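Local coordinates for Cys-Gly metallodipeptidase DUG1 (PDB 4G1P), which hydrolyses the dipeptide Cys-Gly as a metal-dependent homodimeric M20 metallopeptidase and serves as the catalytic subunit of the yeast glutathione-degrading complex, at residues G134-T139 and I452-D457; R22-I27 and F119-D124; M442-D447 and I458-G463; L142-N147 and G463-M468; A195-D200 and L438-G443. All blocks are in the same frame, centred on the assembly; numbering follows the deposited sequence.

Contact 1: G134-T139 and I452-D457; sequences GVTDDT and INEKLD. With ZN (zinc ion), chain B.
The carboxylate of E454 reaches into the start of helix 135-154 and collects the backbone amides there. OE2 takes two of them: T136 N, at 2.8 Å, comes in on the anti lone pair, while D137 N, at 3.0 Å, arrives on the syn side, 30° out of the carboxylate plane. OE1 accepts G134 N at 2.8 Å in a nearly straight bond that descends from above the plane. With CG anti to the backbone N (chi1 -171°) and an extended chain beyond it, E454 carries its acid from just ahead of strand 455-457 across to these amides. Beside it, V135 CG1 packs on L456 CB at 3.9 Å and T136 CG2 crosses E454 CG, also at 3.9 Å; T136 OG1 turns to D447 instead. A second layer fixes the acid, since R133 forms a salt bridge with OE1. From this turn D137, followed by a cis peptide, extends OD2 to a zinc ion at 2.0 Å, which H450 and E172 also bind; D137 serves the second zinc as well. Gripped by three amides and an arginine, E454 is probably ionised and probably helps hold the backbone of the aspartate that bridges the two zinc ions.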
# COMPACT_ATOMS: atom_id res chain seq x y z
N GLY A 134 7.52 13.72 15.74
CA GLY A 134 6.89 14.96 16.12
C GLY A 134 7.81 15.88 16.91
O GLY A 134 7.42 16.99 17.27
N VAL A 135 9.03 15.42 17.17
CA VAL A 135 9.92 16.20 18.01
C VAL A 135 10.39 17.50 17.34
O VAL A 135 10.56 18.51 18.00
CB VAL A 135 11.09 15.37 18.58
CG1 VAL A 135 12.16 15.12 17.54
CG2 VAL A 135 11.67 16.07 19.79
N THR A 136 10.56 17.47 16.02
CA THR A 136 10.83 18.70 15.27
C THR A 136 9.59 19.23 14.54
O THR A 136 9.48 20.42 14.29
CB THR A 136 12.01 18.54 14.28
OG1 THR A 136 12.56 19.82 13.98
CG2 THR A 136 11.54 17.91 12.98
N ASP A 137 8.65 18.35 14.22
CA ASP A 137 7.51 18.72 13.41
C ASP A 137 6.26 18.18 14.08
O ASP A 137 5.80 17.09 13.72
CB ASP A 137 7.68 18.12 12.00
CG ASP A 137 6.52 18.44 11.06
OD1 ASP A 137 5.69 19.30 11.38
OD2 ASP A 137 6.46 17.82 9.97
N ASP A 138 5.69 18.92 15.03
CA ASP A 138 6.05 20.29 15.36
C ASP A 138 5.99 20.48 16.89
O ASP A 138 5.88 21.60 17.38
CB ASP A 138 5.03 21.25 14.70
CG ASP A 138 5.39 22.74 14.86
OD1 ASP A 138 6.58 23.12 14.70
OD2 ASP A 138 4.47 23.54 15.13
N THR A 139 6.07 19.38 17.63
CA THR A 139 5.82 19.43 19.07
C THR A 139 6.97 20.08 19.90
O THR A 139 6.72 20.81 20.85
CB THR A 139 5.44 18.03 19.61
OG1 THR A 139 4.28 17.58 18.91
CG2 THR A 139 5.12 18.07 21.08
N ILE A 452 11.70 8.38 8.91
CA ILE A 452 12.09 7.58 10.08
C ILE A 452 13.16 8.29 10.88
O ILE A 452 13.95 9.06 10.32
CB ILE A 452 12.65 6.20 9.69
CG1 ILE A 452 13.75 6.34 8.65
CG2 ILE A 452 11.53 5.26 9.22
CD1 ILE A 452 14.53 5.08 8.41
N ASN A 453 13.18 8.02 12.18
CA ASN A 453 14.20 8.55 13.09
C ASN A 453 14.20 10.08 13.17
O ASN A 453 15.27 10.68 13.20
CB ASN A 453 15.60 8.05 12.69
CG ASN A 453 15.72 6.53 12.72
OD1 ASN A 453 15.29 5.87 13.67
ND2 ASN A 453 16.32 5.96 11.68
N GLU A 454 13.02 10.69 13.20
CA GLU A 454 12.90 12.13 13.33
C GLU A 454 13.62 12.59 14.60
O GLU A 454 13.36 12.07 15.70
CB GLU A 454 11.44 12.56 13.38
CG GLU A 454 11.22 14.06 13.29
CD GLU A 454 9.80 14.48 13.61
OE1 GLU A 454 8.87 13.74 13.24
OE2 GLU A 454 9.60 15.55 14.25
N LYS A 455 14.52 13.55 14.45
CA LYS A 455 15.37 13.98 15.54
C LYS A 455 15.30 15.49 15.71
O LYS A 455 14.93 16.22 14.79
CB LYS A 455 16.82 13.59 15.27
CG LYS A 455 17.68 14.75 14.75
CD LYS A 455 18.37 14.39 13.44
CE LYS A 455 19.50 15.35 13.10
NZ LYS A 455 19.04 16.74 12.86
N LEU A 456 15.65 15.95 16.91
CA LEU A 456 15.86 17.36 17.17
C LEU A 456 17.16 17.45 17.95
O LEU A 456 17.29 16.82 18.99
CB LEU A 456 14.72 17.97 17.98
CG LEU A 456 14.86 19.49 18.21
CD1 LEU A 456 15.07 20.19 16.89
CD2 LEU A 456 13.66 20.08 18.95
N ASP A 457 18.14 18.18 17.43
CA ASP A 457 19.39 18.35 18.14
C ASP A 457 19.13 19.25 19.34
O ASP A 457 18.43 20.25 19.23
CB ASP A 457 20.46 18.94 17.24
CG ASP A 457 20.76 18.06 16.04
OD1 ASP A 457 21.55 17.10 16.18
OD2 ASP A 457 20.19 18.33 14.97
ZN ZN B . 4.73 17.84 8.93

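Contact 2: R22-I27 and F119-D124; sequences RLTKAI and FKLVID
L121 packs its side chain against L23, T24 and I27 where helix 16-28 runs beside the approach to strand 122-124, within the chain an outermost strand of the small antiparallel sheet it forms with strands 129-131 and 455-457. Apolar contacts carry most of this junction. L121 CB rests on I27 CG2 at 3.7 Å, and its two methyls divide the helix surface between them: CD1 stays over the I27 branches, whereas CD2 reaches back one turn to L23 CG at 4.0 Å. The latter pair meets at about a right angle. I27 CG2 can face L121 because it lies anti to the backbone N, with CG1 beside that N (chi1 -68°). L23 continues inward to L143 of helix 135-154 and to M130.

Polar atoms take a lesser share. The T24 hydroxyl is bonded within its own helix to the carbonyl of F20, and towards L121 it makes a van der Waals touch, OG1 to CD2 at 3.6 Å. I123 CD1 grazes the same oxygen. Water 1 lies between T24 O and L121 N, a probable but poorly defined bridge. At the far end the F119 ring, packed also on P30 and V32, presents its edge to the helix backbone: I27 O lies in the ring plane, 3.6 Å from F119 CD1.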
# COMPACT_ATOMS: atom_id res chain seq x y z
N ARG A 22 8.43 17.63 30.12
CA ARG A 22 7.24 18.09 29.42
C ARG A 22 7.22 17.55 27.99
O ARG A 22 6.19 17.07 27.53
CB ARG A 22 7.19 19.61 29.43
CG ARG A 22 6.22 20.18 28.43
CD ARG A 22 6.26 21.70 28.45
NE ARG A 22 5.56 22.24 29.61
CZ ARG A 22 5.85 23.41 30.18
NH1 ARG A 22 6.82 24.17 29.70
NH2 ARG A 22 5.14 23.80 31.22
N LEU A 23 8.36 17.60 27.32
CA LEU A 23 8.44 17.18 25.93
C LEU A 23 8.27 15.66 25.80
O LEU A 23 7.76 15.17 24.81
CB LEU A 23 9.75 17.65 25.31
CG LEU A 23 9.99 17.30 23.85
CD1 LEU A 23 8.90 17.88 22.98
CD2 LEU A 23 11.35 17.80 23.41
N THR A 24 8.66 14.92 26.83
CA THR A 24 8.54 13.47 26.77
C THR A 24 7.08 13.05 26.82
O THR A 24 6.66 12.17 26.06
CB THR A 24 9.27 12.78 27.92
OG1 THR A 24 10.66 13.14 27.90
CG2 THR A 24 9.14 11.28 27.80
N LYS A 25 6.31 13.68 27.71
CA LYS A 25 4.91 13.33 27.88
C LYS A 25 4.13 13.60 26.61
O LYS A 25 3.33 12.76 26.17
CB LYS A 25 4.29 14.13 29.02
CG LYS A 25 4.67 13.64 30.40
CD LYS A 25 4.39 14.69 31.47
CE LYS A 25 4.88 14.22 32.82
NZ LYS A 25 6.07 13.34 32.64
N ALA A 26 4.39 14.76 26.03
CA ALA A 26 3.76 15.19 24.79
C ALA A 26 4.02 14.22 23.64
O ALA A 26 3.10 13.80 22.93
CB ALA A 26 4.25 16.59 24.42
N ILE A 27 5.28 13.87 23.45
CA ILE A 27 5.69 12.99 22.37
C ILE A 27 5.07 11.60 22.56
O ILE A 27 4.85 10.88 21.59
CB ILE A 27 7.24 12.95 22.31
CG1 ILE A 27 7.79 14.30 21.87
CG2 ILE A 27 7.75 11.85 21.41
CD1 ILE A 27 7.20 14.80 20.57
N PHE A 119 7.22 6.71 19.31
CA PHE A 119 6.52 7.47 20.34
C PHE A 119 7.07 7.26 21.74
O PHE A 119 6.39 7.54 22.71
CB PHE A 119 5.00 7.24 20.30
CG PHE A 119 4.39 7.57 18.98
CD1 PHE A 119 4.03 8.88 18.68
CD2 PHE A 119 4.22 6.60 18.02
CE1 PHE A 119 3.48 9.19 17.45
CE2 PHE A 119 3.68 6.91 16.79
CZ PHE A 119 3.30 8.20 16.51
N LYS A 120 8.29 6.76 21.83
CA LYS A 120 9.02 6.84 23.08
C LYS A 120 10.15 7.81 22.82
O LYS A 120 11.08 7.49 22.09
CB LYS A 120 9.57 5.48 23.50
CG LYS A 120 8.52 4.39 23.68
CD LYS A 120 7.44 4.78 24.70
CE LYS A 120 7.85 4.44 26.13
NZ LYS A 120 6.98 5.10 27.15
N LEU A 121 10.07 9.00 23.38
CA LEU A 121 11.10 10.00 23.16
C LEU A 121 12.43 9.59 23.79
O LEU A 121 12.54 9.52 25.01
CB LEU A 121 10.67 11.36 23.71
CG LEU A 121 11.72 12.44 23.49
CD1 LEU A 121 11.70 12.87 22.02
CD2 LEU A 121 11.54 13.62 24.43
N VAL A 122 13.44 9.33 22.97
CA VAL A 122 14.75 9.01 23.48
C VAL A 122 15.62 10.26 23.49
O VAL A 122 15.86 10.85 22.44
CB VAL A 122 15.45 7.98 22.60
CG1 VAL A 122 16.94 7.88 22.96
CG2 VAL A 122 14.76 6.63 22.71
N ILE A 123 16.08 10.64 24.68
CA ILE A 123 16.89 11.84 24.85
C ILE A 123 18.33 11.46 25.18
O ILE A 123 18.59 10.89 26.22
CB ILE A 123 16.36 12.71 26.01
CG1 ILE A 123 14.94 13.18 25.71
CG2 ILE A 123 17.30 13.89 26.28
CD1 ILE A 123 14.42 14.23 26.66
N ASP A 124 19.26 11.78 24.29
CA ASP A 124 20.66 11.44 24.51
C ASP A 124 21.48 12.72 24.64
O ASP A 124 21.88 13.30 23.63
CB ASP A 124 21.18 10.59 23.35
CG ASP A 124 22.64 10.16 23.53
OD1 ASP A 124 23.31 10.62 24.49
OD2 ASP A 124 23.12 9.36 22.70
O HOH W 1 8.11 9.56 24.91

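Contact 3: M442-D447 and I458-G463; sequences MGRGDD and ISNFVG
A Met-aromatic contact between M442 and F461, together with a bridging asparagine, ties loop 442-447 to the first turns of helix 458-477. The loop runs from the end of strand 437-439 into a type I turn over R444-D447, and N460 points into it. Its amide is used at both ends: ND2 donates to M442 O at 2.9 Å, in the plane of that carbonyl, and OD1 accepts R444 NE at 2.8 Å. With a donor at one end and an acceptor at the other, the amide has its flip fixed. R444 stretches out from CG to NE, placing its guanidinium edge-on to the helix with its plane turned 53° from the amide. NH2 goes on to S459 OG at 3.0 Å, through a more bent bond of 145°, and the guanidinium is also in a salt bridge, through NE, with D457 OD2. On the buried side, M442 CG and CE rest against the carbonyl oxygens of N460 and F461, respectively. P141 and S144 of helix 135-154 also touch M442, and M130 touches F461. The M442 sulfur meets the ring at its rim, in the ring plane, with SD 3.9 Å from F461 CD1.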
# COMPACT_ATOMS: atom_id res chain seq x y z
N MET A 442 13.31 26.11 14.21
CA MET A 442 14.08 25.61 15.33
C MET A 442 15.13 24.64 14.85
O MET A 442 16.32 24.84 15.10
CB MET A 442 13.19 24.92 16.35
CG MET A 442 13.97 24.24 17.45
SD MET A 442 12.95 24.08 18.91
CE MET A 442 13.28 25.63 19.75
N GLY A 443 14.70 23.59 14.15
CA GLY A 443 15.60 22.50 13.83
C GLY A 443 16.44 22.61 12.57
O GLY A 443 16.43 23.64 11.87
N ARG A 444 17.17 21.53 12.29
CA ARG A 444 18.04 21.45 11.13
C ARG A 444 17.34 20.78 9.96
O ARG A 444 16.29 20.16 10.14
CB ARG A 444 19.32 20.69 11.47
CG ARG A 444 19.94 21.12 12.78
CD ARG A 444 21.31 20.51 12.94
NE ARG A 444 21.91 20.82 14.23
CZ ARG A 444 23.01 20.24 14.70
NH1 ARG A 444 23.62 19.31 13.96
NH2 ARG A 444 23.49 20.57 15.89
N GLY A 445 17.91 20.90 8.77
CA GLY A 445 17.27 20.40 7.57
C GLY A 445 17.40 18.90 7.39
O GLY A 445 16.91 18.36 6.40
N ASP A 446 18.07 18.24 8.33
CA ASP A 446 18.22 16.79 8.28
C ASP A 446 17.53 16.14 9.47
O ASP A 446 17.91 15.05 9.89
CB ASP A 446 19.69 16.40 8.21
CG ASP A 446 20.44 16.63 9.53
OD1 ASP A 446 19.92 17.33 10.42
OD2 ASP A 446 21.58 16.13 9.66
N ASP A 447 16.53 16.81 10.01
CA ASP A 447 15.84 16.33 11.19
C ASP A 447 14.97 15.10 10.90
O ASP A 447 14.57 14.37 11.80
CB ASP A 447 15.02 17.48 11.82
CG ASP A 447 15.89 18.41 12.65
OD1 ASP A 447 17.12 18.27 12.61
OD2 ASP A 447 15.35 19.29 13.36
N ILE A 458 19.67 18.87 20.49
CA ILE A 458 19.46 19.62 21.72
C ILE A 458 20.01 21.04 21.59
O ILE A 458 19.47 21.99 22.17
CB ILE A 458 20.06 18.89 22.96
CG1 ILE A 458 19.43 17.51 23.10
CG2 ILE A 458 19.81 19.66 24.22
CD1 ILE A 458 19.90 16.73 24.31
N SER A 459 21.06 21.20 20.78
CA SER A 459 21.63 22.52 20.53
C SER A 459 20.64 23.44 19.84
O SER A 459 20.59 24.62 20.14
CB SER A 459 22.93 22.43 19.72
OG SER A 459 22.66 21.97 18.42
N ASN A 460 19.84 22.88 18.93
CA ASN A 460 18.77 23.66 18.29
C ASN A 460 17.59 23.88 19.21
O ASN A 460 16.92 24.91 19.16
CB ASN A 460 18.31 22.97 17.01
CG ASN A 460 19.34 23.04 15.92
OD1 ASN A 460 20.38 22.39 15.99
ND2 ASN A 460 19.05 23.82 14.88
N PHE A 461 17.34 22.90 20.07
CA PHE A 461 16.26 23.02 21.03
C PHE A 461 16.57 24.17 21.97
O PHE A 461 15.80 25.11 22.08
CB PHE A 461 16.09 21.70 21.79
CG PHE A 461 14.92 21.69 22.70
CD1 PHE A 461 13.74 22.30 22.33
CD2 PHE A 461 15.00 21.06 23.94
CE1 PHE A 461 12.65 22.31 23.18
CE2 PHE A 461 13.90 21.04 24.80
CZ PHE A 461 12.72 21.67 24.42
N VAL A 462 17.73 24.10 22.63
CA VAL A 462 18.12 25.15 23.55
C VAL A 462 18.40 26.47 22.83
O VAL A 462 17.88 27.52 23.22
CB VAL A 462 19.35 24.75 24.38
CG1 VAL A 462 19.85 25.93 25.20
CG2 VAL A 462 19.02 23.55 25.27
N GLY A 463 19.19 26.41 21.76
CA GLY A 463 19.48 27.58 20.96
C GLY A 463 18.23 28.27 20.45
O GLY A 463 18.14 29.51 20.45

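Contact 4: L142-N147 and G463-M468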
# COMPACT_ATOMS: atom_id res chain seq x y z
N LEU A 142 6.65 23.99 19.20
CA LEU A 142 5.43 24.43 19.86
C LEU A 142 5.66 24.59 21.37
O LEU A 142 5.44 25.67 21.92
CB LEU A 142 4.29 23.44 19.62
CG LEU A 142 2.89 23.79 20.13
CD1 LEU A 142 1.86 23.04 19.32
CD2 LEU A 142 2.73 23.45 21.59
N LEU A 143 6.07 23.52 22.03
CA LEU A 143 6.26 23.56 23.48
C LEU A 143 7.34 24.57 23.88
O LEU A 143 7.31 25.11 24.99
CB LEU A 143 6.59 22.17 24.02
CG LEU A 143 5.49 21.12 23.94
CD1 LEU A 143 6.01 19.74 24.36
CD2 LEU A 143 4.29 21.54 24.80
N SER A 144 8.27 24.84 22.98
CA SER A 144 9.32 25.80 23.25
C SER A 144 8.76 27.15 23.70
O SER A 144 9.28 27.77 24.63
CB SER A 144 10.22 25.98 22.04
OG SER A 144 11.00 24.83 21.81
N TRP A 145 7.69 27.60 23.04
CA TRP A 145 7.04 28.84 23.45
C TRP A 145 6.65 28.82 24.93
O TRP A 145 6.83 29.81 25.63
CB TRP A 145 5.81 29.13 22.60
CG TRP A 145 6.15 29.39 21.17
CD1 TRP A 145 5.84 28.61 20.09
CD2 TRP A 145 6.91 30.50 20.65
NE1 TRP A 145 6.34 29.17 18.95
CE2 TRP A 145 7.00 30.33 19.26
CE3 TRP A 145 7.51 31.61 21.24
CZ2 TRP A 145 7.67 31.24 18.44
CZ3 TRP A 145 8.17 32.52 20.42
CH2 TRP A 145 8.25 32.32 19.04
N ILE A 146 6.15 27.68 25.41
CA ILE A 146 5.79 27.58 26.82
C ILE A 146 7.02 27.55 27.74
O ILE A 146 7.03 28.22 28.77
CB ILE A 146 4.92 26.36 27.10
CG1 ILE A 146 3.79 26.30 26.08
CG2 ILE A 146 4.41 26.39 28.54
CD1 ILE A 146 3.02 25.01 26.13
N ASN A 147 8.03 26.79 27.35
CA ASN A 147 9.30 26.77 28.07
C ASN A 147 9.82 28.19 28.29
O ASN A 147 10.17 28.59 29.42
CB ASN A 147 10.33 25.96 27.28
CG ASN A 147 9.87 24.53 27.00
OD1 ASN A 147 9.04 23.98 27.74
ND2 ASN A 147 10.39 23.92 25.92
N GLY A 463 19.19 26.41 21.76
CA GLY A 463 19.48 27.58 20.96
C GLY A 463 18.23 28.27 20.45
O GLY A 463 18.14 29.51 20.45
N GLY A 464 17.24 27.47 20.04
CA GLY A 464 16.01 28.00 19.49
C GLY A 464 15.16 28.67 20.55
O GLY A 464 14.44 29.63 20.28
N MET A 465 15.23 28.16 21.78
CA MET A 465 14.45 28.73 22.86
C MET A 465 15.00 30.09 23.24
O MET A 465 14.25 31.07 23.37
CB MET A 465 14.44 27.81 24.07
CG MET A 465 13.33 26.77 24.04
SD MET A 465 13.28 25.72 25.51
CE MET A 465 14.73 24.70 25.24
N LYS A 466 16.31 30.14 23.41
CA LYS A 466 17.01 31.37 23.72
C LYS A 466 16.79 32.35 22.57
O LYS A 466 16.64 33.54 22.81
CB LYS A 466 18.49 31.10 23.94
CG LYS A 466 18.76 30.23 25.16
CD LYS A 466 20.22 29.85 25.30
CE LYS A 466 20.52 29.20 26.65
NZ LYS A 466 21.96 28.89 26.83
N THR A 467 16.75 31.85 21.34
CA THR A 467 16.51 32.73 20.21
C THR A 467 15.08 33.27 20.23
O THR A 467 14.83 34.45 19.93
CB THR A 467 16.84 32.07 18.85
OG1 THR A 467 18.23 31.77 18.78
CG2 THR A 467 16.50 33.00 17.69
N MET A 468 14.14 32.42 20.60
CA MET A 468 12.77 32.87 20.75
C MET A 468 12.67 33.92 21.86
O MET A 468 11.93 34.90 21.74
CB MET A 468 11.85 31.69 21.07
CG MET A 468 11.63 30.68 19.95
SD MET A 468 10.67 29.31 20.64
CE MET A 468 10.05 28.45 19.19
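One face of the W145 indole is taken by the thioether of M468, whose SD and CE lie over its six- and five-membered rings. SD sits almost centrally above the six-membered ring, 3.8 Å from its centroid and 6° off the normal, a Met-aromatic contact made over the face. CE, displaced toward the rim, makes a CH-pi contact above the five-membered ring, with W145 CE2 at 3.6 Å. At the rim of the benzo ring, W145 CZ3 and CH2 take the inner part of the chain, M468 CB and CG. With chi3 extended (164°), the terminal methyl reaches over the pyrrole part. W145 starts out directed away from the partner helix, but its ring comes back to meet the methionine.

These residues join helix 135-154 to helix 458-477, two helices that lie on the C197 side of the large mixed sheet. Their local axes approach to 9.4 Å and cross at -58°, closest near S144 and M465. The small S144 fits there: its CB touches M468 SD at 3.6 Å, and OG lies against M465 CG while bonding back to G140 O.

The second flat group, the N147 amide, meets M465. Its ND2 makes a weak hydrogen bond to M465 SD at 3.4 Å, and N147 CB comes equally near the sulfur; OD1 turns to R22 of helix 16-28.

Contact 5: A195-D200 and L438-G443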
# COMPACT_ATOMS: atom_id res chain seq x y z
N ALA A 195 1.57 41.08 15.43
CA ALA A 195 2.58 40.33 14.71
C ALA A 195 2.32 38.86 14.94
O ALA A 195 1.75 38.48 15.95
CB ALA A 195 3.98 40.70 15.20
N VAL A 196 2.76 38.05 13.98
CA VAL A 196 2.62 36.62 14.08
C VAL A 196 3.98 35.95 13.86
O VAL A 196 4.69 36.27 12.90
CB VAL A 196 1.60 36.09 13.08
CG1 VAL A 196 1.64 34.56 13.01
CG2 VAL A 196 0.21 36.58 13.46
N CYS A 197 4.33 35.04 14.76
CA CYS A 197 5.53 34.23 14.62
C CYS A 197 5.19 32.74 14.52
O CYS A 197 4.31 32.23 15.24
CB CYS A 197 6.47 34.45 15.79
SG CYS A 197 8.05 33.69 15.45
N ILE A 198 5.87 32.04 13.63
CA ILE A 198 5.66 30.61 13.46
C ILE A 198 6.99 29.89 13.49
O ILE A 198 7.92 30.28 12.77
CB ILE A 198 4.98 30.30 12.12
CG1 ILE A 198 3.54 30.79 12.11
CG2 ILE A 198 4.99 28.80 11.85
CD1 ILE A 198 2.88 30.66 10.74
N SER A 199 7.08 28.86 14.32
CA SER A 199 8.24 28.00 14.31
C SER A 199 7.80 26.63 13.83
O SER A 199 7.34 25.81 14.60
CB SER A 199 8.82 27.90 15.71
OG SER A 199 10.05 27.23 15.69
N ASP A 200 7.95 26.39 12.54
CA ASP A 200 7.42 25.17 11.94
C ASP A 200 8.16 24.80 10.67
O ASP A 200 7.58 24.29 9.72
CB ASP A 200 5.94 25.37 11.62
CG ASP A 200 5.14 24.07 11.68
OD1 ASP A 200 5.74 23.00 11.92
OD2 ASP A 200 3.92 24.12 11.48
N LEU A 438 6.63 36.20 10.68
CA LEU A 438 8.01 35.72 10.70
C LEU A 438 8.07 34.20 10.89
O LEU A 438 7.37 33.64 11.74
CB LEU A 438 8.75 36.40 11.84
CG LEU A 438 10.03 35.70 12.28
CD1 LEU A 438 11.13 35.94 11.27
CD2 LEU A 438 10.44 36.18 13.66
N LEU A 439 8.90 33.51 10.10
CA LEU A 439 9.15 32.10 10.33
C LEU A 439 10.50 31.87 11.00
O LEU A 439 11.54 32.20 10.44
CB LEU A 439 9.10 31.31 9.03
CG LEU A 439 7.82 31.45 8.23
CD1 LEU A 439 7.89 30.48 7.10
CD2 LEU A 439 6.62 31.18 9.10
N LEU A 440 10.48 31.27 12.19
CA LEU A 440 11.67 31.09 13.02
C LEU A 440 11.96 29.62 13.22
O LEU A 440 11.57 29.03 14.23
CB LEU A 440 11.43 31.71 14.40
CG LEU A 440 12.56 32.41 15.16
CD1 LEU A 440 12.21 32.50 16.62
CD2 LEU A 440 13.91 31.75 14.96
N PRO A 441 12.67 29.01 12.27
CA PRO A 441 12.98 27.58 12.31
C PRO A 441 13.74 27.18 13.57
O PRO A 441 14.70 27.83 13.96
CB PRO A 441 13.90 27.38 11.10
CG PRO A 441 14.52 28.72 10.89
CD PRO A 441 13.43 29.72 11.23
N MET A 442 13.31 26.11 14.21
CA MET A 442 14.08 25.61 15.33
C MET A 442 15.13 24.64 14.85
O MET A 442 16.32 24.84 15.10
CB MET A 442 13.19 24.92 16.35
CG MET A 442 13.97 24.24 17.45
SD MET A 442 12.95 24.08 18.91
CE MET A 442 13.28 25.63 19.75
N GLY A 443 14.70 23.59 14.15
CA GLY A 443 15.60 22.50 13.83
C GLY A 443 16.44 22.61 12.57
O GLY A 443 16.43 23.64 11.87
O HOH W 2 10.54 25.28 13.64
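S199 reaches the L440 carbonyl with both of its side-chain atoms. CB lies 3.3 Å from L440 O, and OG, anti to its own backbone N (chi1 -171°), donates to that oxygen at 2.8 Å. The same hydroxyl accepts from water 2, which in turn takes the amide of M442, so one side chain spans the chain on both sides of P441. M442 CB passes beside OG, and M468 of helix 458-477 also touches the serine.

Before S199, the two segments run as parallel strands. V196 O accepts L438 N at 2.9 Å; L438 O then accepts I198 N, and I198 O accepts L440 N at 2.8 Å, the alternating ladder of a parallel pair. Strand 195-198 has strand 96-102 on its other flank, and strand 437-439 is one of the two outermost strands of this six-stranded sheet within the chain, part of the alpha/beta catalytic domain of M20 peptidases.

Side chains alternate between the two faces. C197 and L438 share one: C197 SG touches L438 CD2 at 3.9 Å and, further along, L440 CB at 4.1 Å, under a cover that includes W145 and Y471. The other carries I198 and L439, neighbours that run out from the sheet together, L439 CD2 against I198 CB at 3.5 Å. Just past the C-terminal end of strand 195-198, where active sites of parallel alpha/beta sheets commonly lie, D200 turns from the partner segment to bind a zinc ion.

In the fold
Contacts 1 and 5 bring the metal ligands D137 and D200 to the two-zinc site from different parts of the fold; their centres are 16 Å apart, yet D137 OD1 and D200 OD1 come within 3.7 Å. Contact 3 lies between, with its centre 9 Å from contact 1 and 13 Å from contact 5: K455 NZ forms a salt bridge with D446 OD1 at 2.7 Å, and M442 and G443 belong to contacts 3 and 5 alike. Contact 4 continues contact 3 along helix 458-477, sharing G463. Contact 2 is the outer layer, 22 Å from contact 5, but packs on contact 1 through V135 CG2 and L121 CD1 at 3.9 Å.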